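Local coordinates for similar to yteR (Bacilus subtilis) (Clostridium acetobutylicum, PDB 4WU0), which probably acts as a family 105 glycoside hydrolase that removes unsaturated galacturonyl residues from rhamnogalacturonan fragments of pectin, at residues His125-Asp130 with Lys164-Asn169; Asn169-Leu174 with Pro195-Arg200. One frame throughout, in Å; residues are numbered along the deposited sequence.

Overall arrangement
Both contacts are buried and lie on the same side of the chain's centre, their centres about 10 Å apart, at one end of the helices of an (alpha/alpha)6 barrel. Contact 1 sets the last turn of helix 152-166 against strand 126-128 and the start of helix 129-146, mainly through the side chains of L166, L129 and I127. Contact 2 follows the same chain onward, sharing N169, and sets the loop after helix 152-166 against the loop leading into helix 199-215, with an aromatic face, a threonine hydroxyl and a bridging water. D168 ties the two together: its carboxylate packs on F197, and its backbone N probably bonds to L173 O.

Contact 1: His125-Asp130 with Lys164-Asn169; sequences HQIWLD and KNLKDN
L166, in the last turn of helix 152-166, reaches the chain where strand 126-128 passes into helix 129-146, and meets I127 and L129 there. The contact across the segments is apolar. The branch CD2 of L166 lies 3.6 Å from CD2 of L129, the two side chains running past one another in opposite directions. L166 CG stands beside its own backbone N (chi1 -78°), a setting that carries the isobutyl group toward the strand. CD1 of L166 lies more loosely, 4.4 Å from CG2 of I127. A beta-branched isoleucine suits the strand, while the two leucines bring branched methyl ends that fit helix end to strand by sliding past each other; T162 of helix 152-166 also touches both I127 and L129, and Y178 of strand 177-179 touches L166.

Polar interactions lie around this apolar patch. The carbonyl O of I127 is 3.9 Å from L166 CD2. Behind it, W128 points away from L166, and its NE1 gives a nearly straight bond (167°) to OE1 of Q126, 3.0 Å away. The oxygen lies in the indole plane and the N-H meets one of its lone pairs, while Q126 NE2 bonds to E184; these bonds hold the amide in a definite rotation. N165, partly exposed, uses ND2 to bond to E114 OE1.

Apolar fit therefore sets the joint between helix end and strand, while backbone bonds of I127 to Y178, L129 to H176 and L166 to Y175 tie both segments to the same neighbouring chain stretch.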
# COMPACT_ATOMS: atom_id res chain seq x y z
N HIS A 125 -16.19 11.97 6.02
CA HIS A 125 -17.15 10.92 5.67
C HIS A 125 -16.65 10.00 4.57
O HIS A 125 -17.43 9.20 4.07
CB HIS A 125 -18.51 11.50 5.27
CG HIS A 125 -18.95 12.65 6.12
ND1 HIS A 125 -19.19 12.54 7.47
CD2 HIS A 125 -19.16 13.95 5.81
CE1 HIS A 125 -19.54 13.71 7.96
NE2 HIS A 125 -19.54 14.59 6.97
N GLN A 126 -15.37 10.09 4.22
CA GLN A 126 -14.84 9.36 3.07
C GLN A 126 -13.94 8.20 3.47
O GLN A 126 -13.08 8.34 4.33
CB GLN A 126 -14.07 10.29 2.14
CG GLN A 126 -14.95 11.35 1.53
CD GLN A 126 -14.20 12.37 0.71
OE1 GLN A 126 -13.21 12.05 0.03
NE2 GLN A 126 -14.66 13.62 0.77
N ILE A 127 -14.14 7.06 2.82
CA ILE A 127 -13.25 5.92 2.94
C ILE A 127 -12.58 5.75 1.58
O ILE A 127 -13.26 5.53 0.59
CB ILE A 127 -13.99 4.62 3.27
CG1 ILE A 127 -14.75 4.77 4.60
CG2 ILE A 127 -12.99 3.46 3.34
CD1 ILE A 127 -15.72 3.64 4.89
N TRP A 128 -11.26 5.85 1.53
CA TRP A 128 -10.51 5.51 0.32
C TRP A 128 -9.71 4.24 0.58
O TRP A 128 -9.20 4.04 1.69
CB TRP A 128 -9.50 6.59 -0.08
CG TRP A 128 -9.98 8.01 -0.27
CD1 TRP A 128 -11.15 8.58 0.16
CD2 TRP A 128 -9.24 9.05 -0.92
NE1 TRP A 128 -11.18 9.91 -0.20
CE2 TRP A 128 -10.01 10.22 -0.86
CE3 TRP A 128 -7.99 9.09 -1.54
CZ2 TRP A 128 -9.58 11.43 -1.40
CZ3 TRP A 128 -7.57 10.28 -2.08
CH2 TRP A 128 -8.35 11.44 -2.01
N LEU A 129 -9.62 3.37 -0.42
CA LEU A 129 -8.93 2.09 -0.23
C LEU A 129 -7.51 2.32 0.27
O LEU A 129 -7.02 1.53 1.11
CB LEU A 129 -8.88 1.28 -1.53
CG LEU A 129 -10.19 0.69 -2.06
CD1 LEU A 129 -9.98 -0.11 -3.30
CD2 LEU A 129 -10.85 -0.16 -0.97
N ASP A 130 -6.83 3.34 -0.25
CA ASP A 130 -5.46 3.64 0.15
C ASP A 130 -5.32 3.63 1.67
O ASP A 130 -4.31 3.16 2.20
CB ASP A 130 -4.98 5.04 -0.33
CG ASP A 130 -5.29 5.36 -1.78
OD1 ASP A 130 -6.39 5.06 -2.25
OD2 ASP A 130 -4.42 5.95 -2.45
N LYS A 164 -17.77 -4.13 2.34
CA LYS A 164 -19.22 -4.04 2.20
C LYS A 164 -19.63 -2.82 1.38
O LYS A 164 -20.49 -2.90 0.51
CB LYS A 164 -19.87 -3.98 3.59
CG LYS A 164 -21.39 -3.82 3.55
CD LYS A 164 -21.97 -3.76 4.95
CE LYS A 164 -23.49 -3.87 4.89
NZ LYS A 164 -24.18 -2.55 4.77
N ASN A 165 -18.99 -1.69 1.65
CA ASN A 165 -19.39 -0.43 1.03
C ASN A 165 -18.76 -0.17 -0.33
O ASN A 165 -19.35 0.53 -1.14
CB ASN A 165 -19.09 0.76 1.94
CG ASN A 165 -20.02 0.84 3.16
OD1 ASN A 165 -21.22 0.64 3.06
ND2 ASN A 165 -19.44 1.16 4.30
N LEU A 166 -17.55 -0.70 -0.57
CA LEU A 166 -16.82 -0.33 -1.79
C LEU A 166 -16.81 -1.39 -2.89
O LEU A 166 -16.39 -1.11 -4.00
CB LEU A 166 -15.36 0.07 -1.46
CG LEU A 166 -15.21 1.48 -0.90
CD1 LEU A 166 -15.80 1.63 0.51
CD2 LEU A 166 -13.77 1.92 -0.89
N LYS A 167 -17.28 -2.60 -2.59
CA LYS A 167 -17.25 -3.67 -3.57
C LYS A 167 -18.34 -3.54 -4.64
O LYS A 167 -19.50 -3.24 -4.34
CB LYS A 167 -17.40 -5.04 -2.89
CG LYS A 167 -17.29 -6.22 -3.86
CD LYS A 167 -17.35 -7.57 -3.12
CE LYS A 167 -18.75 -7.86 -2.57
NZ LYS A 167 -19.73 -8.24 -3.64
N ASP A 168 -17.94 -3.81 -5.88
CA ASP A 168 -18.86 -3.98 -6.99
C ASP A 168 -19.28 -5.45 -7.06
O ASP A 168 -18.44 -6.32 -7.23
CB ASP A 168 -18.18 -3.59 -8.30
CG ASP A 168 -19.00 -3.93 -9.51
OD1 ASP A 168 -20.24 -3.85 -9.42
OD2 ASP A 168 -18.42 -4.28 -10.56
N ASN A 169 -20.57 -5.73 -6.91
CA ASN A 169 -21.01 -7.12 -6.95
C ASN A 169 -20.80 -7.78 -8.31
O ASN A 169 -20.60 -8.98 -8.38
CB ASN A 169 -22.48 -7.23 -6.54
CG ASN A 169 -22.67 -7.02 -5.05
OD1 ASN A 169 -21.92 -7.57 -4.24
ND2 ASN A 169 -23.65 -6.21 -4.69

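Contact 2: Asn169-Leu174 with Pro195-Arg200; sequences NKTGLL and PHFWGR
An ST turn in the loop after helix 152-166 prepares this contact with the chain leading into helix 199-215, one of the barrel helices of the family's (alpha/alpha)6 fold. T171 OG1 accepts a bond from the backbone N of L173 at 3.0 Å, and also bonds to D168; a hydroxyl so close to the backbone suits this turn. G172 follows with a positive phi (83°), where a side chain would press on the preceding carbonyl.

The turn presents L173 to F197. L173 CB sits over the middle of the phenyl face, a CH-pi contact 3.7 Å from the F197 ring centroid and 14° off the normal, while L173 CD1 comes within 3.6 Å of F197 CD2. With CG beside the backbone N (chi1 -50°), the F197 ring extends toward the loop, where a large flat side chain can meet several partners at once. T171 OG1 approaches obliquely, 3.6 Å from F197 CZ. L174 turns its own side chain to M202 and Y205 of helix 199-215, but L174 O lies at the ring edge, near its plane, 3.4 Å from F197 CD1. L174 O accepts from a water 2.8 Å away, and the same water accepts from N of the N-cap residue W198 at 2.9 Å.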
# COMPACT_ATOMS: atom_id res chain seq x y z
N ASN A 169 -20.57 -5.73 -6.91
CA ASN A 169 -21.01 -7.12 -6.95
C ASN A 169 -20.80 -7.78 -8.31
O ASN A 169 -20.60 -8.98 -8.38
CB ASN A 169 -22.48 -7.23 -6.54
CG ASN A 169 -22.67 -7.02 -5.05
OD1 ASN A 169 -21.92 -7.57 -4.24
ND2 ASN A 169 -23.65 -6.21 -4.69
N LYS A 170 -20.80 -6.99 -9.38
CA LYS A 170 -20.66 -7.57 -10.71
C LYS A 170 -19.25 -8.13 -10.94
O LYS A 170 -19.09 -9.31 -11.28
CB LYS A 170 -21.02 -6.54 -11.79
CG LYS A 170 -20.86 -7.07 -13.20
CD LYS A 170 -21.19 -6.02 -14.24
CE LYS A 170 -20.78 -6.48 -15.63
NZ LYS A 170 -19.32 -6.78 -15.72
N THR A 171 -18.23 -7.31 -10.73
CA THR A 171 -16.86 -7.70 -11.04
C THR A 171 -16.13 -8.27 -9.84
O THR A 171 -15.13 -8.97 -10.00
CB THR A 171 -16.03 -6.51 -11.54
OG1 THR A 171 -15.93 -5.53 -10.50
CG2 THR A 171 -16.65 -5.88 -12.82
N GLY A 172 -16.57 -7.92 -8.63
CA GLY A 172 -15.83 -8.25 -7.43
C GLY A 172 -14.70 -7.28 -7.10
O GLY A 172 -14.07 -7.39 -6.05
N LEU A 173 -14.48 -6.31 -7.98
CA LEU A 173 -13.48 -5.28 -7.71
C LEU A 173 -14.06 -4.23 -6.76
O LEU A 173 -15.28 -4.14 -6.59
CB LEU A 173 -13.03 -4.64 -9.03
CG LEU A 173 -12.37 -5.58 -10.04
CD1 LEU A 173 -12.23 -4.88 -11.38
CD2 LEU A 173 -10.98 -6.04 -9.57
N LEU A 174 -13.17 -3.46 -6.12
CA LEU A 174 -13.58 -2.39 -5.22
C LEU A 174 -13.19 -1.04 -5.80
O LEU A 174 -12.08 -0.86 -6.32
CB LEU A 174 -12.94 -2.54 -3.83
CG LEU A 174 -13.50 -3.59 -2.88
CD1 LEU A 174 -13.22 -4.99 -3.37
CD2 LEU A 174 -12.95 -3.41 -1.46
N PRO A 195 -16.08 6.59 -9.58
CA PRO A 195 -16.50 5.93 -10.83
C PRO A 195 -15.72 4.69 -11.27
O PRO A 195 -16.28 3.89 -12.05
CB PRO A 195 -16.32 7.04 -11.88
CG PRO A 195 -16.40 8.29 -11.10
CD PRO A 195 -15.71 7.99 -9.83
N HIS A 196 -14.48 4.56 -10.83
CA HIS A 196 -13.58 3.56 -11.40
C HIS A 196 -12.78 2.73 -10.43
O HIS A 196 -12.52 3.11 -9.28
CB HIS A 196 -12.60 4.22 -12.39
CG HIS A 196 -13.26 4.64 -13.66
ND1 HIS A 196 -13.72 3.73 -14.58
CD2 HIS A 196 -13.59 5.87 -14.14
CE1 HIS A 196 -14.28 4.37 -15.59
NE2 HIS A 196 -14.21 5.67 -15.34
N PHE A 197 -12.36 1.58 -10.95
CA PHE A 197 -11.43 0.69 -10.27
C PHE A 197 -10.02 1.09 -10.67
O PHE A 197 -9.57 0.85 -11.79
CB PHE A 197 -11.70 -0.77 -10.65
CG PHE A 197 -13.13 -1.18 -10.52
CD1 PHE A 197 -13.78 -1.15 -9.29
CD2 PHE A 197 -13.82 -1.62 -11.63
CE1 PHE A 197 -15.10 -1.54 -9.21
CE2 PHE A 197 -15.14 -2.01 -11.57
CZ PHE A 197 -15.79 -1.96 -10.35
N TRP A 198 -9.33 1.72 -9.73
CA TRP A 198 -7.96 2.17 -9.92
C TRP A 198 -7.00 1.10 -9.45
O TRP A 198 -7.14 0.57 -8.35
CB TRP A 198 -7.74 3.47 -9.13
CG TRP A 198 -6.38 4.06 -9.29
CD1 TRP A 198 -5.61 4.08 -10.41
CD2 TRP A 198 -5.61 4.71 -8.27
NE1 TRP A 198 -4.42 4.72 -10.15
CE2 TRP A 198 -4.40 5.11 -8.84
CE3 TRP A 198 -5.84 4.98 -6.92
CZ2 TRP A 198 -3.41 5.77 -8.11
CZ3 TRP A 198 -4.86 5.63 -6.20
CH2 TRP A 198 -3.67 6.03 -6.80
N GLY A 199 -6.03 0.77 -10.30
CA GLY A 199 -5.08 -0.28 -10.01
C GLY A 199 -4.40 -0.16 -8.66
O GLY A 199 -4.38 -1.10 -7.86
N ARG A 200 -3.80 1.00 -8.41
CA ARG A 200 -3.05 1.14 -7.16
C ARG A 200 -3.96 1.05 -5.93
O ARG A 200 -3.56 0.51 -4.91
CB ARG A 200 -2.22 2.42 -7.14
CG ARG A 200 -1.55 2.63 -5.78
CD ARG A 200 -0.28 3.47 -5.78
NE ARG A 200 -0.49 4.89 -6.03
CZ ARG A 200 0.02 5.58 -7.04
NH1 ARG A 200 -0.20 6.88 -7.12
NH2 ARG A 200 0.80 5.00 -7.95
O HOH W 1 -10.03 0.92 -7.02